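PDB 7CPX: lovastatin nonaketide synthase, polyketide synthase component from Aspergillus terreus, which builds the polyketide dihydromonacolin L from nine malonyl-CoA units, with NADPH and S-adenosylmethionine, in the biosynthesis of the cholesterol-lowering agent lovastatin. Local coordinates for residues A1422-R1427 against T1453-A1458; L1514-N1519 against V1545-T1550; K29-L34 against H386-P391; T265-I270 against K379-V384; T1199-I1204 against E1254-K1259. The protein carries 2 engineered substitutions. All blocks are in the same frame, centred on the assembly; numbering follows the deposited sequence.

Contact 1 of 5, residues A1422-R1427 against T1453-A1458; sequences ALHYAR and TKYVLA
The phenol ring of Y1455 is met by three side chains of helix 1420-1436. Over one face lies the CD2 methyl of L1423, 3.5 Å from the centroid of the Y1455 ring, a CH-pi contact displaced toward the rim. The edge of the phenol is turned to H1424: Y1455 CE2 stands over the centre of one imidazole face, and the two rings make a T-shaped (edge-to-face) pair with centroids 4.7 Å apart and planes at 66°. H1424 also stacks with Y1292. At the edge of the R1427 guanidinium, and in its plane, is H1424 ND1, which accepts a hydrogen bond from R1427 NH1 at 3.1 Å. A bend at chi3 (-50°) turns the guanidinium back toward that imidazole, while R1427 NE gives a weak bond of 2.9 Å to Y1455 O. Deeper in the interface A1426 CB touches V1456 CG1 at 4.1 Å. The axes of the two short helical segments approach to 8.1 Å and cross at -41°. Helix 1451-1457 begins at a glycine-rich turn consistent with the Rossmann-type motif of S-adenosylmethionine-dependent methyltransferases, and the contact packs it against the helix that precedes the first core strand, 1440-1445. Chemically, an accepting ND1 is consistent with a neutral imidazole, and the arginine probably brings positive charge to the carbonyl end of helix 1451-1457, where it would suit the helix dipole.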
# COMPACT_ATOMS: atom_id res chain seq x y z
N ALA A 1422 39.03 55.55 29.12
CA ALA A 1422 40.11 55.58 28.14
C ALA A 1422 39.82 54.62 26.99
O ALA A 1422 40.09 54.93 25.83
CB ALA A 1422 41.43 55.22 28.81
N LEU A 1423 39.25 53.45 27.30
CA LEU A 1423 38.89 52.51 26.24
C LEU A 1423 37.73 53.04 25.41
O LEU A 1423 37.67 52.80 24.19
CB LEU A 1423 38.55 51.15 26.85
CG LEU A 1423 38.92 49.92 26.02
CD1 LEU A 1423 40.41 49.88 25.72
CD2 LEU A 1423 38.50 48.65 26.75
N HIS A 1424 36.78 53.75 26.03
CA HIS A 1424 35.72 54.40 25.26
C HIS A 1424 36.30 55.43 24.31
O HIS A 1424 35.90 55.51 23.14
CB HIS A 1424 34.72 55.06 26.21
CG HIS A 1424 33.90 54.08 27.00
ND1 HIS A 1424 32.85 53.38 26.45
CD2 HIS A 1424 33.97 53.70 28.30
CE1 HIS A 1424 32.31 52.61 27.38
NE2 HIS A 1424 32.97 52.79 28.51
N TYR A 1425 37.25 56.24 24.79
CA TYR A 1425 37.92 57.19 23.91
C TYR A 1425 38.69 56.49 22.81
O TYR A 1425 38.76 56.99 21.68
CB TYR A 1425 38.86 58.08 24.72
CG TYR A 1425 38.17 59.11 25.60
CD1 TYR A 1425 37.02 59.75 25.17
CD2 TYR A 1425 38.68 59.44 26.84
CE1 TYR A 1425 36.39 60.69 25.95
CE2 TYR A 1425 38.05 60.37 27.64
CZ TYR A 1425 36.91 61.00 27.19
OH TYR A 1425 36.28 61.93 27.98
N ALA A 1426 39.28 55.33 23.11
CA ALA A 1426 39.95 54.55 22.08
C ALA A 1426 38.96 54.11 21.01
O ALA A 1426 39.26 54.16 19.81
CB ALA A 1426 40.65 53.34 22.70
N ARG A 1427 37.78 53.65 21.43
CA ARG A 1427 36.76 53.29 20.44
C ARG A 1427 36.37 54.49 19.60
O ARG A 1427 36.21 54.38 18.38
CB ARG A 1427 35.52 52.71 21.12
CG ARG A 1427 34.48 52.22 20.11
CD ARG A 1427 33.08 52.08 20.69
NE ARG A 1427 33.05 51.33 21.94
CZ ARG A 1427 32.89 51.87 23.15
NH1 ARG A 1427 32.77 53.18 23.31
NH2 ARG A 1427 32.85 51.08 24.21
N THR A 1453 40.06 45.10 21.94
CA THR A 1453 39.52 44.71 20.65
C THR A 1453 38.00 44.78 20.66
O THR A 1453 37.39 45.31 19.72
CB THR A 1453 39.98 43.30 20.29
OG1 THR A 1453 41.40 43.20 20.42
CG2 THR A 1453 39.58 42.96 18.86
N LYS A 1454 37.37 44.27 21.72
CA LYS A 1454 35.92 44.36 21.83
C LYS A 1454 35.47 45.81 21.79
O LYS A 1454 34.55 46.17 21.05
CB LYS A 1454 35.44 43.70 23.12
CG LYS A 1454 35.36 42.18 23.06
CD LYS A 1454 34.72 41.64 24.33
CE LYS A 1454 34.51 40.14 24.25
NZ LYS A 1454 33.87 39.61 25.49
N TYR A 1455 36.11 46.67 22.58
CA TYR A 1455 35.68 48.06 22.67
C TYR A 1455 35.79 48.76 21.33
O TYR A 1455 34.82 49.34 20.83
CB TYR A 1455 36.49 48.79 23.73
CG TYR A 1455 35.75 49.01 25.03
CD1 TYR A 1455 35.35 47.94 25.82
CD2 TYR A 1455 35.47 50.30 25.48
CE1 TYR A 1455 34.68 48.15 27.01
CE2 TYR A 1455 34.80 50.51 26.66
CZ TYR A 1455 34.41 49.43 27.43
OH TYR A 1455 33.74 49.64 28.61
N VAL A 1456 36.98 48.71 20.72
CA VAL A 1456 37.21 49.49 19.50
C VAL A 1456 36.45 48.89 18.32
O VAL A 1456 35.81 49.61 17.55
CB VAL A 1456 38.72 49.60 19.21
CG1 VAL A 1456 39.44 50.21 20.40
CG2 VAL A 1456 39.30 48.24 18.85
N LEU A 1457 36.51 47.56 18.16
CA LEU A 1457 35.88 46.90 17.03
C LEU A 1457 34.37 46.81 17.17
O LEU A 1457 33.69 46.45 16.20
CB LEU A 1457 36.48 45.50 16.86
CG LEU A 1457 36.12 44.74 15.58
CD1 LEU A 1457 36.52 45.54 14.35
CD2 LEU A 1457 36.80 43.39 15.57
N ALA A 1458 33.83 47.11 18.35
CA ALA A 1458 32.38 47.13 18.53
C ALA A 1458 31.72 48.31 17.85
O ALA A 1458 30.49 48.37 17.80
CB ALA A 1458 32.03 47.15 20.02

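Contact 2 of 5, residues L1514-N1519 against V1545-T1550; sequences LIIASN and VILEIT
V1545 and I1516 form the apolar centre, lying side by side and pointing the same way from the sheet, with I1516 CG1 4.2 Å from V1545 CB. L1514 CD1 extends this row to V1545 CG2 at 4.1 Å, and I1516 CG2 reaches L1547 CD1 at 4.4 Å. On the other face A1517 CB rests against I1546 CG1. Between the faces runs a regular parallel ladder: V1545 N bonds to I1515 O at 2.9 Å, A1517 N to V1545 O, and L1547 N to A1517 O. Farther out the ladder gives way to polar groups. The CG of N1519 lies beside the backbone N (chi1 -61°), which lays its amide across L1547, N1519 ND2 being 3.4 Å from L1547 CB. E1548 OE1 lies near N1519 CA and accepts I1549 N at 3.2 Å through its anti lone pair, while E1548 OE2 is bonded to H1522 N. The strands are joined through helix 1527-1537 as a beta-alpha-beta crossover in the strand order of class I methyltransferases. Strand 1512-1518 runs between 1440-1445 and 1542-1547; L1514, V1545 and L1547 pack on helix 1420-1436, and I1546 meets W1586 of helix 1583-1592 on the other face.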
# COMPACT_ATOMS: atom_id res chain seq x y z
N LEU A 1514 46.58 50.80 9.88
CA LEU A 1514 46.45 51.28 11.25
C LEU A 1514 46.88 50.19 12.22
O LEU A 1514 46.67 48.99 11.99
CB LEU A 1514 45.01 51.72 11.54
CG LEU A 1514 44.63 51.95 13.01
CD1 LEU A 1514 43.73 53.16 13.14
CD2 LEU A 1514 43.95 50.72 13.58
N ILE A 1515 47.49 50.63 13.32
CA ILE A 1515 47.92 49.75 14.40
C ILE A 1515 47.37 50.30 15.71
O ILE A 1515 47.26 51.51 15.89
CB ILE A 1515 49.45 49.62 14.47
CG1 ILE A 1515 49.96 48.78 13.29
CG2 ILE A 1515 49.88 49.00 15.79
CD1 ILE A 1515 51.46 48.69 13.19
N ILE A 1516 47.01 49.39 16.62
CA ILE A 1516 46.42 49.73 17.91
C ILE A 1516 47.22 49.01 18.98
O ILE A 1516 47.10 47.79 19.14
CB ILE A 1516 44.94 49.34 17.99
CG1 ILE A 1516 44.13 50.12 16.96
CG2 ILE A 1516 44.40 49.61 19.39
CD1 ILE A 1516 42.77 49.50 16.66
N ALA A 1517 48.03 49.75 19.73
CA ALA A 1517 48.80 49.19 20.84
C ALA A 1517 48.00 49.38 22.12
O ALA A 1517 47.92 50.49 22.66
CB ALA A 1517 50.16 49.86 20.94
N SER A 1518 47.43 48.28 22.63
CA SER A 1518 46.51 48.32 23.77
C SER A 1518 47.29 48.04 25.05
O SER A 1518 47.46 46.89 25.45
CB SER A 1518 45.37 47.33 23.58
OG SER A 1518 44.52 47.31 24.71
N ASN A 1519 47.76 49.10 25.69
CA ASN A 1519 48.42 49.02 27.00
C ASN A 1519 49.45 47.89 27.02
O ASN A 1519 49.54 47.11 27.97
CB ASN A 1519 47.39 48.84 28.11
CG ASN A 1519 46.42 50.00 28.20
OD1 ASN A 1519 46.74 51.04 28.78
ND2 ASN A 1519 45.24 49.83 27.62
N VAL A 1545 47.41 54.09 17.17
CA VAL A 1545 46.54 54.43 18.29
C VAL A 1545 47.09 53.70 19.51
O VAL A 1545 47.07 52.46 19.56
CB VAL A 1545 45.08 54.04 18.03
CG1 VAL A 1545 44.23 54.32 19.26
CG2 VAL A 1545 44.55 54.79 16.82
N ILE A 1546 47.57 54.45 20.49
CA ILE A 1546 48.26 53.90 21.64
C ILE A 1546 47.43 54.17 22.89
O ILE A 1546 47.16 55.33 23.22
CB ILE A 1546 49.67 54.49 21.79
CG1 ILE A 1546 50.51 54.21 20.55
CG2 ILE A 1546 50.36 53.94 23.03
CD1 ILE A 1546 50.35 55.24 19.45
N LEU A 1547 47.03 53.10 23.58
CA LEU A 1547 46.58 53.18 24.96
C LEU A 1547 47.74 52.73 25.83
O LEU A 1547 48.20 51.59 25.72
CB LEU A 1547 45.36 52.29 25.21
CG LEU A 1547 44.07 52.58 24.45
CD1 LEU A 1547 43.94 51.66 23.24
CD2 LEU A 1547 42.88 52.43 25.38
N GLU A 1548 48.22 53.62 26.70
CA GLU A 1548 49.38 53.28 27.51
C GLU A 1548 49.44 54.19 28.72
O GLU A 1548 48.80 55.24 28.77
CB GLU A 1548 50.67 53.38 26.69
CG GLU A 1548 51.88 52.67 27.29
CD GLU A 1548 51.62 51.20 27.56
OE1 GLU A 1548 50.92 50.88 28.54
OE2 GLU A 1548 52.11 50.36 26.77
N ILE A 1549 50.23 53.76 29.71
CA ILE A 1549 50.39 54.51 30.94
C ILE A 1549 51.10 55.83 30.65
O ILE A 1549 52.03 55.90 29.83
CB ILE A 1549 51.17 53.68 31.97
CG1 ILE A 1549 52.51 53.22 31.40
CG2 ILE A 1549 50.34 52.49 32.42
CD1 ILE A 1549 53.46 52.64 32.43
N THR A 1550 50.65 56.89 31.32
CA THR A 1550 51.27 58.20 31.19
C THR A 1550 50.97 59.00 32.45
O THR A 1550 50.04 58.69 33.19
CB THR A 1550 50.77 58.94 29.94
OG1 THR A 1550 51.39 60.23 29.86
CG2 THR A 1550 49.26 59.11 29.98

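Contact 3 of 5, residues K29-L34 against H386-P391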
# COMPACT_ATOMS: atom_id res chain seq x y z
N LYS A 29 4.27 -33.29 -34.85
CA LYS A 29 3.90 -31.89 -35.07
C LYS A 29 5.13 -30.99 -35.00
O LYS A 29 5.25 -30.03 -35.77
CB LYS A 29 2.86 -31.45 -34.05
CG LYS A 29 1.48 -32.03 -34.29
CD LYS A 29 0.46 -31.47 -33.31
CE LYS A 29 -0.95 -31.92 -33.64
NZ LYS A 29 -1.09 -33.40 -33.58
N LEU A 30 6.05 -31.28 -34.08
CA LEU A 30 7.27 -30.49 -33.99
C LEU A 30 8.08 -30.59 -35.27
O LEU A 30 8.61 -29.59 -35.76
CB LEU A 30 8.10 -30.95 -32.79
CG LEU A 30 9.45 -30.26 -32.61
CD1 LEU A 30 9.30 -28.76 -32.54
CD2 LEU A 30 10.15 -30.78 -31.37
N TRP A 31 8.20 -31.80 -35.83
CA TRP A 31 8.93 -31.96 -37.08
C TRP A 31 8.24 -31.23 -38.22
O TRP A 31 8.89 -30.59 -39.05
CB TRP A 31 9.09 -33.44 -37.41
CG TRP A 31 9.61 -33.67 -38.79
CD1 TRP A 31 9.05 -34.44 -39.77
CD2 TRP A 31 10.80 -33.11 -39.36
NE1 TRP A 31 9.82 -34.41 -40.90
CE2 TRP A 31 10.90 -33.60 -40.68
CE3 TRP A 31 11.79 -32.25 -38.89
CZ2 TRP A 31 11.95 -33.25 -41.53
CZ3 TRP A 31 12.83 -31.91 -39.72
CH2 TRP A 31 12.90 -32.41 -41.03
N GLU A 32 6.91 -31.33 -38.28
CA GLU A 32 6.17 -30.62 -39.32
C GLU A 32 6.41 -29.12 -39.22
O GLU A 32 6.61 -28.44 -40.23
CB GLU A 32 4.68 -30.93 -39.22
CG GLU A 32 4.32 -32.36 -39.56
CD GLU A 32 2.85 -32.66 -39.32
OE1 GLU A 32 2.13 -31.77 -38.84
OE2 GLU A 32 2.42 -33.80 -39.62
N LEU A 33 6.40 -28.59 -37.99
CA LEU A 33 6.68 -27.17 -37.79
C LEU A 33 8.09 -26.83 -38.24
O LEU A 33 8.31 -25.84 -38.95
CB LEU A 33 6.48 -26.81 -36.32
CG LEU A 33 6.98 -25.44 -35.86
CD1 LEU A 33 6.31 -24.33 -36.65
CD2 LEU A 33 6.73 -25.26 -34.38
N LEU A 34 9.07 -27.64 -37.84
CA LEU A 34 10.46 -27.32 -38.13
C LEU A 34 10.74 -27.33 -39.63
O LEU A 34 11.39 -26.42 -40.16
CB LEU A 34 11.39 -28.29 -37.41
CG LEU A 34 11.42 -28.14 -35.88
CD1 LEU A 34 12.19 -29.28 -35.25
CD2 LEU A 34 12.02 -26.81 -35.48
N HIS A 386 14.67 -38.07 -41.34
CA HIS A 386 13.87 -37.85 -42.53
C HIS A 386 14.68 -37.33 -43.71
O HIS A 386 14.11 -37.07 -44.77
CB HIS A 386 12.74 -36.86 -42.21
CG HIS A 386 11.88 -37.29 -41.07
ND1 HIS A 386 11.12 -38.44 -41.09
CD2 HIS A 386 11.65 -36.71 -39.86
CE1 HIS A 386 10.47 -38.56 -39.94
NE2 HIS A 386 10.78 -37.53 -39.18
N GLY A 387 15.99 -37.18 -43.55
CA GLY A 387 16.82 -36.73 -44.65
C GLY A 387 16.48 -35.35 -45.17
O GLY A 387 16.79 -35.03 -46.32
N VAL A 388 15.84 -34.52 -44.35
CA VAL A 388 15.45 -33.17 -44.73
C VAL A 388 16.15 -32.20 -43.79
O VAL A 388 16.07 -32.34 -42.57
CB VAL A 388 13.93 -32.97 -44.67
CG1 VAL A 388 13.56 -31.53 -44.96
CG2 VAL A 388 13.23 -33.91 -45.65
N ILE A 389 16.83 -31.21 -44.36
CA ILE A 389 17.47 -30.16 -43.58
C ILE A 389 16.43 -29.07 -43.34
O ILE A 389 16.12 -28.30 -44.26
CB ILE A 389 18.72 -29.62 -44.28
CG1 ILE A 389 19.83 -30.68 -44.24
CG2 ILE A 389 19.18 -28.33 -43.62
CD1 ILE A 389 21.13 -30.25 -44.87
N PRO A 390 15.88 -28.95 -42.14
CA PRO A 390 14.82 -27.97 -41.92
C PRO A 390 15.36 -26.56 -42.10
O PRO A 390 16.54 -26.29 -41.83
CB PRO A 390 14.39 -28.23 -40.47
CG PRO A 390 15.55 -28.89 -39.84
CD PRO A 390 16.17 -29.71 -40.91
N PRO A 391 14.52 -25.63 -42.55
CA PRO A 391 14.97 -24.26 -42.77
C PRO A 391 14.96 -23.45 -41.48
O PRO A 391 14.63 -23.95 -40.40
CB PRO A 391 13.94 -23.72 -43.77
CG PRO A 391 12.70 -24.46 -43.43
CD PRO A 391 13.13 -25.83 -42.99
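Aromatic stacking joins W31 to H386. The imidazole lies over one face of the indole in an offset (parallel-displaced) stack with the five-membered ring, centroids 4.0 Å apart and planes at 22°. The two side chains slide past each other in opposite directions, so that H386 CD2, rather than the middle of the imidazole, sits above the indole, displaced toward its rim. W31 reaches this place because its CG stands anti to the backbone N (chi1 170°), carrying the ring out from the helix.

Apolar contacts line the indole edge. V388 CB lies in the ring plane, 3.7 Å from W31 CZ2, and P390 crosses at about a right angle, its CG 4.1 Å from W31 CZ3. One turn on, L34 CB meets P390 CB at 4.3 Å. These elements belong to the ketosynthase, of the thiolase fold: helix 27-35 follows the first core strand, 11-19, and the second segment leaves helix 369-386 at G387, whose phi is positive (62°), to enter strand 388-389, antiparallel to strand 416-417.

Carbonyl oxygens complete the interface, though no hydrogen bond crosses it. V388 O stands at the indole edge, 3.5 Å from W31 CH2. L34 O faces the two proline rings, 3.5 Å from P390 CB and 3.4 Å from P391 CD. Beyond the interface, P391 O accepts a hydrogen bond from K379 NZ.

Contact 4 of 5, residues T265-I270 against K379-V384; sequences TIECVI and KASFAV
C268 comes closest to S381 along the backbones, CA to CA 5.6 Å, at the point where E267 and C268 both face V13 of strand 11-19 in a classic beta bulge. The bulge lies on the chain leading into strand 268-277, on the side of the ketosynthase sheet covered by helix 369-386. From it C268 points toward the helix, its CB 4.0 Å from V384 CG1. The serine hydroxyl, placed anti to the backbone N (chi1 176°), extends toward the strand and passes beside E267 as well, with S381 OG 4.1 Å from E267 CB. The glutamate runs alongside F382, the two side chains pointing the same way. E267 OE1 sits near the plane of the phenyl at its edge, 4.2 Å from F382 CE1, and the carboxylate is turned 63° against the ring. F382 goes on to P27 and L30 of helix 27-35. The chemistry is that of a buried interface with no clear hydrogen bond across it: the polar end of E267 is met instead by S16, whose OG is bonded to OE1. Its side chain also packs on K923 and R385, and the edge-on phenyl would probably be a mildly favourable neighbour for the carboxylate.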
# COMPACT_ATOMS: atom_id res chain seq x y z
N THR A 265 11.93 -48.97 -31.52
CA THR A 265 12.11 -48.19 -32.73
C THR A 265 12.98 -46.98 -32.44
O THR A 265 12.80 -46.29 -31.43
CB THR A 265 10.76 -47.75 -33.30
OG1 THR A 265 10.02 -48.90 -33.72
CG2 THR A 265 10.95 -46.82 -34.48
N ILE A 266 13.92 -46.71 -33.33
CA ILE A 266 14.95 -45.71 -33.11
C ILE A 266 14.61 -44.44 -33.86
O ILE A 266 14.27 -44.47 -35.05
CB ILE A 266 16.33 -46.25 -33.53
CG1 ILE A 266 16.81 -47.28 -32.51
CG2 ILE A 266 17.31 -45.10 -33.69
CD1 ILE A 266 18.00 -48.10 -32.97
N GLU A 267 14.70 -43.31 -33.16
CA GLU A 267 14.54 -42.00 -33.79
C GLU A 267 15.86 -41.50 -34.36
O GLU A 267 15.88 -40.94 -35.46
CB GLU A 267 13.98 -40.99 -32.79
CG GLU A 267 12.57 -41.29 -32.33
CD GLU A 267 11.96 -40.15 -31.54
OE1 GLU A 267 12.70 -39.21 -31.20
OE2 GLU A 267 10.74 -40.19 -31.27
N CYS A 268 16.95 -41.68 -33.64
CA CYS A 268 18.26 -41.30 -34.16
C CYS A 268 19.33 -41.90 -33.27
O CYS A 268 19.03 -42.58 -32.29
CB CYS A 268 18.42 -39.78 -34.26
SG CYS A 268 18.42 -38.92 -32.68
N VAL A 269 20.59 -41.64 -33.61
CA VAL A 269 21.73 -42.16 -32.88
C VAL A 269 22.58 -40.97 -32.45
O VAL A 269 23.20 -40.30 -33.28
CB VAL A 269 22.55 -43.14 -33.73
CG1 VAL A 269 23.96 -43.26 -33.19
CG2 VAL A 269 21.88 -44.50 -33.77
N ILE A 270 22.64 -40.73 -31.14
CA ILE A 270 23.58 -39.77 -30.57
C ILE A 270 24.92 -40.48 -30.47
O ILE A 270 25.18 -41.25 -29.54
CB ILE A 270 23.11 -39.26 -29.20
CG1 ILE A 270 21.72 -38.63 -29.33
CG2 ILE A 270 24.09 -38.24 -28.66
CD1 ILE A 270 21.14 -38.16 -28.02
N LYS A 379 15.55 -31.03 -33.67
CA LYS A 379 15.71 -30.57 -35.04
C LYS A 379 16.78 -31.37 -35.75
O LYS A 379 16.65 -31.69 -36.94
CB LYS A 379 16.05 -29.08 -35.05
CG LYS A 379 16.13 -28.46 -36.43
CD LYS A 379 16.14 -26.95 -36.35
CE LYS A 379 16.16 -26.30 -37.72
NZ LYS A 379 16.12 -24.82 -37.65
N ALA A 380 17.86 -31.71 -35.04
CA ALA A 380 18.89 -32.54 -35.64
C ALA A 380 18.43 -33.99 -35.77
O ALA A 380 18.82 -34.70 -36.70
CB ALA A 380 20.17 -32.47 -34.81
N SER A 381 17.58 -34.44 -34.84
CA SER A 381 17.13 -35.82 -34.88
C SER A 381 16.16 -36.05 -36.03
O SER A 381 16.47 -36.77 -36.99
CB SER A 381 16.47 -36.19 -33.55
OG SER A 381 15.94 -37.51 -33.58
N PHE A 382 15.00 -35.39 -35.99
CA PHE A 382 14.00 -35.58 -37.03
C PHE A 382 14.62 -35.40 -38.40
O PHE A 382 14.50 -36.27 -39.28
CB PHE A 382 12.84 -34.61 -36.83
CG PHE A 382 12.22 -34.67 -35.47
CD1 PHE A 382 12.16 -35.86 -34.77
CD2 PHE A 382 11.70 -33.53 -34.88
CE1 PHE A 382 11.58 -35.91 -33.52
CE2 PHE A 382 11.13 -33.57 -33.63
CZ PHE A 382 11.07 -34.77 -32.95
N ALA A 383 15.33 -34.29 -38.59
CA ALA A 383 16.03 -34.04 -39.85
C ALA A 383 16.81 -35.28 -40.28
O ALA A 383 16.56 -35.84 -41.35
CB ALA A 383 16.96 -32.84 -39.70
N VAL A 384 17.74 -35.72 -39.44
CA VAL A 384 18.62 -36.81 -39.85
C VAL A 384 17.81 -38.07 -40.11
O VAL A 384 18.20 -38.91 -40.93
CB VAL A 384 19.73 -37.04 -38.81
CG1 VAL A 384 19.31 -38.08 -37.78
CG2 VAL A 384 21.02 -37.46 -39.48

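Contact 5 of 5, residues T1199-I1204 against E1254-K1259; sequences THVDRI and ENITFK
This is an antiparallel strand pair in what is probably the C-terminal hotdog fold of the dehydratase, between strands 1196-1206 and 1249-1260, and two classic beta bulges interrupt it. T1199 and H1200 both face T1257, and D1202 and R1203 both face E1254. On the other side of strand 1249-1260, N1255 and I1256 form a G1 bulge against G1238 of strand 1236-1243. Within the first bulge H1200 and T1257 are a hydrogen-bonded pair, T1257 N to H1200 O at 2.8 Å; between the bulges V1201 and I1256 form a non-hydrogen-bonded one, with V1201 CG1 3.9 Å from I1256 CB. At the first bulge three donors grip T1257 O: T1199 N and H1200 N, the latter 3.0 Å from T1257 O, approach in the carbonyl plane, whereas T1199 OG1, turned back by its chi1 of 50°, comes from above it at 2.7 Å. H1200 NE2 has its own partner in D1024. At the other end R1203 and E1254 form a salt bridge close to the second subunit, whose D2018 N bonds E1254 OE2. The guanidinium and carboxylate planes stand 70° apart, so the pairing is not flat: E1254 OE1 takes R1203 NE at 2.6 Å and, more weakly, R1203 NH2.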
# COMPACT_ATOMS: atom_id res chain seq x y z
N THR A 1199 6.42 24.21 -1.76
CA THR A 1199 6.31 23.44 -0.53
C THR A 1199 4.87 23.10 -0.18
O THR A 1199 4.59 21.99 0.27
CB THR A 1199 6.95 24.20 0.64
OG1 THR A 1199 6.45 25.54 0.68
CG2 THR A 1199 8.47 24.21 0.50
N HIS A 1200 3.93 24.03 -0.36
CA HIS A 1200 2.55 23.78 0.03
C HIS A 1200 1.57 24.45 -0.92
O HIS A 1200 1.44 25.67 -0.93
CB HIS A 1200 2.28 24.28 1.45
CG HIS A 1200 0.85 24.11 1.88
ND1 HIS A 1200 -0.11 25.07 1.65
CD2 HIS A 1200 0.23 23.09 2.52
CE1 HIS A 1200 -1.27 24.64 2.14
NE2 HIS A 1200 -1.09 23.45 2.67
N VAL A 1201 0.84 23.64 -1.69
CA VAL A 1201 -0.12 24.15 -2.65
C VAL A 1201 -1.50 24.09 -2.00
O VAL A 1201 -1.99 23.00 -1.68
CB VAL A 1201 -0.10 23.36 -3.96
CG1 VAL A 1201 -0.84 24.14 -5.03
CG2 VAL A 1201 1.33 23.09 -4.39
N ASP A 1202 -2.11 25.25 -1.80
CA ASP A 1202 -3.42 25.29 -1.15
C ASP A 1202 -4.48 24.63 -2.02
O ASP A 1202 -5.26 23.81 -1.53
CB ASP A 1202 -3.81 26.73 -0.83
CG ASP A 1202 -5.03 26.81 0.07
OD1 ASP A 1202 -5.54 25.75 0.48
OD2 ASP A 1202 -5.48 27.94 0.36
N ARG A 1203 -4.52 24.96 -3.31
CA ARG A 1203 -5.48 24.29 -4.18
C ARG A 1203 -5.06 24.39 -5.64
O ARG A 1203 -5.16 25.46 -6.23
CB ARG A 1203 -6.88 24.87 -3.99
CG ARG A 1203 -7.92 24.26 -4.92
CD ARG A 1203 -9.28 24.90 -4.72
NE ARG A 1203 -9.24 26.33 -4.99
CZ ARG A 1203 -9.27 26.85 -6.21
NH1 ARG A 1203 -9.31 26.09 -7.29
NH2 ARG A 1203 -9.25 28.18 -6.34
N ILE A 1204 -4.64 23.27 -6.22
CA ILE A 1204 -4.65 23.16 -7.67
C ILE A 1204 -6.04 22.73 -8.12
O ILE A 1204 -6.81 22.15 -7.36
CB ILE A 1204 -3.58 22.16 -8.16
CG1 ILE A 1204 -2.23 22.43 -7.50
CG2 ILE A 1204 -3.43 22.25 -9.67
CD1 ILE A 1204 -1.93 21.50 -6.34
N GLU A 1254 -4.02 28.01 -6.60
CA GLU A 1254 -4.37 28.95 -5.56
C GLU A 1254 -3.42 28.76 -4.39
O GLU A 1254 -3.36 27.67 -3.81
CB GLU A 1254 -5.82 28.76 -5.10
CG GLU A 1254 -6.22 29.65 -3.93
CD GLU A 1254 -7.63 29.39 -3.44
OE1 GLU A 1254 -8.30 28.51 -4.02
OE2 GLU A 1254 -8.05 30.06 -2.48
N ASN A 1255 -2.68 29.82 -4.07
CA ASN A 1255 -1.78 29.86 -2.92
C ASN A 1255 -0.82 28.67 -2.94
O ASN A 1255 -0.64 27.97 -1.94
CB ASN A 1255 -2.57 29.92 -1.61
CG ASN A 1255 -1.67 30.03 -0.40
OD1 ASN A 1255 -0.53 30.47 -0.50
ND2 ASN A 1255 -2.19 29.63 0.76
N ILE A 1256 -0.19 28.46 -4.09
CA ILE A 1256 1.00 27.62 -4.14
C ILE A 1256 2.12 28.36 -3.41
O ILE A 1256 2.44 29.51 -3.74
CB ILE A 1256 1.39 27.28 -5.58
CG1 ILE A 1256 2.74 26.57 -5.61
CG2 ILE A 1256 1.43 28.53 -6.45
CD1 ILE A 1256 3.05 25.88 -6.91
N THR A 1257 2.70 27.70 -2.42
CA THR A 1257 3.67 28.29 -1.52
C THR A 1257 5.03 27.68 -1.84
O THR A 1257 5.27 26.50 -1.54
CB THR A 1257 3.29 28.05 -0.07
OG1 THR A 1257 2.16 28.86 0.27
CG2 THR A 1257 4.45 28.39 0.85
N PHE A 1258 5.88 28.49 -2.45
CA PHE A 1258 7.29 28.18 -2.69
C PHE A 1258 8.05 28.63 -1.45
O PHE A 1258 8.10 29.83 -1.15
CB PHE A 1258 7.82 28.90 -3.93
CG PHE A 1258 6.97 28.76 -5.16
CD1 PHE A 1258 5.76 29.41 -5.27
CD2 PHE A 1258 7.42 28.00 -6.23
CE1 PHE A 1258 4.99 29.29 -6.41
CE2 PHE A 1258 6.66 27.88 -7.37
CZ PHE A 1258 5.44 28.53 -7.46
N LYS A 1259 8.64 27.71 -0.77
CA LYS A 1259 9.47 28.06 0.37
C LYS A 1259 10.94 27.86 0.03
O LYS A 1259 11.28 27.01 -0.79
CB LYS A 1259 9.10 27.21 1.59
CG LYS A 1259 9.39 27.86 2.93
CD LYS A 1259 8.50 27.29 4.02
CE LYS A 1259 8.77 27.96 5.35
NZ LYS A 1259 7.89 27.44 6.43

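The five contacts sample three catalytic units. Contacts 3 and 4, with centres about 11 Å apart, share helix 369-386 of the ketosynthase, and contact 4 is nested inside the loop closed by contact 3. Contacts 1 and 2, about 11 Å apart between centres, both lie in the methyltransferase, where L1547 CD2 meets both L1423 CD1 and A1426 CB at 3.6 Å. The two pairs lie over 100 Å apart, centre to centre. The centre of contact 5 is about 50 Å from that of contact 1 and about 69 Å from that of contact 3. It alone approaches predicted catalytic residues: the F1258 side chain is about 7 Å from that of D1174 and about 9 Å from that of H985.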